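Local coordinates for phosphotriesterase homology protein (Escherichia coli, PDB 1BF6), which hydrolyses phosphorylated glyceryl acetates and some aromatic acetates and propionates, binding two zinc ions in each subunit, at residues T162-L170 with N194-A203. Numbering follows the deposited sequence.
Sequences TMGLEQLAL and NILKMIDLGA. With SO4 (sulfate ion), chain E.
L165 gives the largest share of this helix-helix contact, reaching over to M198 with CD2, one branch of its fork. L165 CD2 stands 3.4 Å from M198 CG, closer than carbon atoms usually pack, and also touches K197 CB and L201 CD1. The other branch turns to N194, where L165 CD1 lies 3.6 Å from ND2, and brushes the aliphatic chain of K197, which crosses it at about a right angle. Replacing L165 by an alanine would probably open a gap between the helices, leaving M198 CG and L201 CD1 only L168 CD1 as a shared methyl partner. One turn on, L168 CD1 meets M198 CG at 3.8 Å, the two side chains crossing nearly perpendicularly, and approaches A203 CB to 3.6 Å. In M198, chi2 (-175°) holds SD anti to CA and carries it to 4.0 Å from G164 CA, where a beta carbon on G164 would clash with it. Beyond the apolar patch, a sulfate, probably from the crystallisation liquor, accepts a bond from M163 N to O2 (2.8 Å, 163° at the hydrogen) at the N-cap of helix 164-173, and K189 binds it too. The axes of 164-170 and 194-200 approach to 10.0 Å and differ by 17°, nearly parallel, as expected for successive outer helices of this TIM-barrel family. A Schellman motif with G202 at positive phi closes the C-terminal turn, and A203 leads into strand 204-207. Beneath the pair, L168 packs on V181 and V183 of strand 181-183, while M198 bridges V183 and V205 of the adjacent parallel strand.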
loop_
_atom_site.group_PDB
_atom_site.type_symbol
_atom_site.label_atom_id
_atom_site.label_comp_id
_atom_site.label_asym_id
_atom_site.label_seq_id
_atom_site.Cartn_x
_atom_site.Cartn_y
_atom_site.Cartn_z
ATOM N N THR A 162 6.005 12.932 -3.216
ATOM C CA THR A 162 5.481 14.280 -3.477
ATOM C C THR A 162 3.950 14.314 -3.441
ATOM O O THR A 162 3.303 13.297 -3.670
ATOM C CB THR A 162 5.889 14.822 -4.884
ATOM O OG1 THR A 162 5.283 14.011 -5.904
ATOM C CG2 THR A 162 7.398 14.823 -5.052
ATOM N N MET A 163 3.406 15.494 -3.134
ATOM C CA MET A 163 1.963 15.761 -3.120
ATOM C C MET A 163 1.099 15.135 -2.024
ATOM O O MET A 163 -0.128 15.224 -2.088
ATOM C CB MET A 163 1.346 15.437 -4.496
ATOM C CG MET A 163 2.128 16.002 -5.689
ATOM S SD MET A 163 2.560 17.725 -5.521
ATOM C CE MET A 163 0.970 18.470 -5.891
ATOM N N GLY A 164 1.723 14.528 -1.012
ATOM C CA GLY A 164 0.966 13.923 0.069
ATOM C C GLY A 164 0.036 14.899 0.778
ATOM O O GLY A 164 -1.141 14.588 0.973
ATOM N N LEU A 165 0.537 16.075 1.141
ATOM C CA LEU A 165 -0.291 17.062 1.827
ATOM C C LEU A 165 -1.466 17.506 0.941
ATOM O O LEU A 165 -2.591 17.683 1.433
ATOM C CB LEU A 165 0.550 18.258 2.284
ATOM C CG LEU A 165 1.505 17.972 3.459
ATOM C CD1 LEU A 165 2.451 19.150 3.666
ATOM C CD2 LEU A 165 0.699 17.693 4.725
ATOM N N GLU A 166 -1.209 17.615 -0.367
ATOM C CA GLU A 166 -2.230 18.002 -1.348
ATOM C C GLU A 166 -3.315 16.934 -1.454
ATOM O O GLU A 166 -4.506 17.256 -1.585
ATOM C CB GLU A 166 -1.596 18.247 -2.724
ATOM C CG GLU A 166 -0.843 19.574 -2.844
ATOM C CD GLU A 166 0.581 19.532 -2.309
ATOM O OE1 GLU A 166 1.048 18.466 -1.850
ATOM O OE2 GLU A 166 1.241 20.583 -2.360
ATOM N N GLN A 167 -2.908 15.666 -1.381
ATOM C CA GLN A 167 -3.856 14.557 -1.430
ATOM C C GLN A 167 -4.780 14.631 -0.215
ATOM O O GLN A 167 -5.976 14.378 -0.324
ATOM C CB GLN A 167 -3.146 13.200 -1.374
ATOM C CG GLN A 167 -2.237 12.865 -2.550
ATOM C CD GLN A 167 -1.605 11.484 -2.414
ATOM O OE1 GLN A 167 -1.640 10.876 -1.346
ATOM N NE2 GLN A 167 -1.052 10.976 -3.504
ATOM N N LEU A 168 -4.199 14.917 0.953
ATOM C CA LEU A 168 -4.972 14.986 2.197
ATOM C C LEU A 168 -5.957 16.151 2.198
ATOM O O LEU A 168 -7.094 15.994 2.651
ATOM C CB LEU A 168 -4.041 15.066 3.414
ATOM C CG LEU A 168 -3.145 13.838 3.668
ATOM C CD1 LEU A 168 -2.342 14.065 4.946
ATOM C CD2 LEU A 168 -3.990 12.581 3.785
ATOM N N ALA A 169 -5.509 17.306 1.701
ATOM C CA ALA A 169 -6.345 18.504 1.610
ATOM C C ALA A 169 -7.539 18.243 0.678
ATOM O O ALA A 169 -8.670 18.639 0.977
ATOM C CB ALA A 169 -5.521 19.682 1.097
ATOM N N LEU A 170 -7.281 17.560 -0.437
ATOM C CA LEU A 170 -8.336 17.220 -1.399
ATOM C C LEU A 170 -9.366 16.264 -0.772
ATOM O O LEU A 170 -10.588 16.477 -0.862
ATOM C CB LEU A 170 -7.726 16.581 -2.656
ATOM C CG LEU A 170 -8.672 16.244 -3.816
ATOM C CD1 LEU A 170 -9.326 17.528 -4.338
ATOM C CD2 LEU A 170 -7.905 15.567 -4.942
ATOM N N ASN A 194 7.196 17.261 5.675
ATOM C CA ASN A 194 5.896 16.872 5.149
ATOM C C ASN A 194 5.250 15.777 5.994
ATOM O O ASN A 194 4.057 15.819 6.255
ATOM C CB ASN A 194 6.017 16.375 3.709
ATOM C CG ASN A 194 6.234 17.496 2.695
ATOM O OD1 ASN A 194 6.604 17.223 1.553
ATOM N ND2 ASN A 194 6.009 18.748 3.098
ATOM N N ILE A 195 6.034 14.779 6.397
ATOM C CA ILE A 195 5.506 13.677 7.192
ATOM C C ILE A 195 4.911 14.164 8.516
ATOM O O ILE A 195 3.833 13.720 8.909
ATOM C CB ILE A 195 6.590 12.575 7.430
ATOM C CG1 ILE A 195 6.845 11.809 6.131
ATOM C CG2 ILE A 195 6.146 11.584 8.506
ATOM C CD1 ILE A 195 7.962 10.809 6.237
ATOM N N LEU A 196 5.603 15.082 9.187
ATOM C CA LEU A 196 5.128 15.617 10.464
ATOM C C LEU A 196 3.802 16.365 10.270
ATOM O O LEU A 196 2.875 16.240 11.081
ATOM C CB LEU A 196 6.184 16.540 11.078
ATOM C CG LEU A 196 7.463 15.829 11.535
ATOM C CD1 LEU A 196 8.476 16.852 11.993
ATOM C CD2 LEU A 196 7.134 14.838 12.643
ATOM N N LYS A 197 3.700 17.091 9.159
ATOM C CA LYS A 197 2.486 17.832 8.835
ATOM C C LYS A 197 1.341 16.880 8.538
ATOM O O LYS A 197 0.226 17.068 9.040
ATOM C CB LYS A 197 2.738 18.786 7.663
ATOM C CG LYS A 197 3.659 19.935 8.054
ATOM C CD LYS A 197 4.013 20.844 6.893
ATOM C CE LYS A 197 4.948 21.955 7.344
ATOM N NZ LYS A 197 5.380 22.793 6.190
ATOM N N MET A 198 1.620 15.820 7.781
ATOM C CA MET A 198 0.587 14.842 7.452
ATOM C C MET A 198 0.054 14.172 8.705
ATOM O O MET A 198 -1.161 14.014 8.866
ATOM C CB MET A 198 1.106 13.789 6.461
ATOM C CG MET A 198 1.416 14.355 5.084
ATOM S SD MET A 198 1.895 13.099 3.900
ATOM C CE MET A 198 3.652 13.141 4.067
ATOM N N ILE A 199 0.962 13.789 9.604
ATOM C CA ILE A 199 0.563 13.161 10.854
ATOM C C ILE A 199 -0.240 14.169 11.708
ATOM O O ILE A 199 -1.219 13.800 12.348
ATOM C CB ILE A 199 1.807 12.631 11.632
ATOM C CG1 ILE A 199 2.419 11.440 10.875
ATOM C CG2 ILE A 199 1.424 12.245 13.074
ATOM C CD1 ILE A 199 3.735 10.925 11.476
ATOM N N ASP A 200 0.152 15.441 11.662
ATOM C CA ASP A 200 -0.531 16.485 12.412
ATOM C C ASP A 200 -1.981 16.654 11.941
ATOM O O ASP A 200 -2.857 16.983 12.733
ATOM C CB ASP A 200 0.221 17.808 12.306
ATOM C CG ASP A 200 -0.265 18.830 13.319
ATOM O OD1 ASP A 200 -0.128 18.560 14.529
ATOM O OD2 ASP A 200 -0.795 19.885 12.908
ATOM N N LEU A 201 -2.228 16.417 10.654
ATOM C CA LEU A 201 -3.579 16.515 10.096
ATOM C C LEU A 201 -4.406 15.285 10.478
ATOM O O LEU A 201 -5.614 15.247 10.236
ATOM C CB LEU A 201 -3.538 16.662 8.565
ATOM C CG LEU A 201 -2.935 17.936 7.959
ATOM C CD1 LEU A 201 -2.951 17.839 6.427
ATOM C CD2 LEU A 201 -3.707 19.171 8.429
ATOM N N GLY A 202 -3.743 14.266 11.028
ATOM C CA GLY A 202 -4.428 13.056 11.453
ATOM C C GLY A 202 -4.325 11.829 10.568
ATOM O O GLY A 202 -4.936 10.801 10.853
ATOM N N ALA A 203 -3.550 11.922 9.494
ATOM C CA ALA A 203 -3.386 10.805 8.580
ATOM C C ALA A 203 -2.268 9.842 9.024
ATOM O O ALA A 203 -1.494 10.162 9.943
ATOM C CB ALA A 203 -3.094 11.338 7.169
HETATM S S SO4 E . 6.579 17.837 -2.332
HETATM O O1 SO4 E . 7.558 18.267 -3.326
HETATM O O2 SO4 E . 5.215 17.645 -2.998
HETATM O O3 SO4 E . 6.955 16.482 -1.670
HETATM O O4 SO4 E . 6.521 18.877 -1.213
#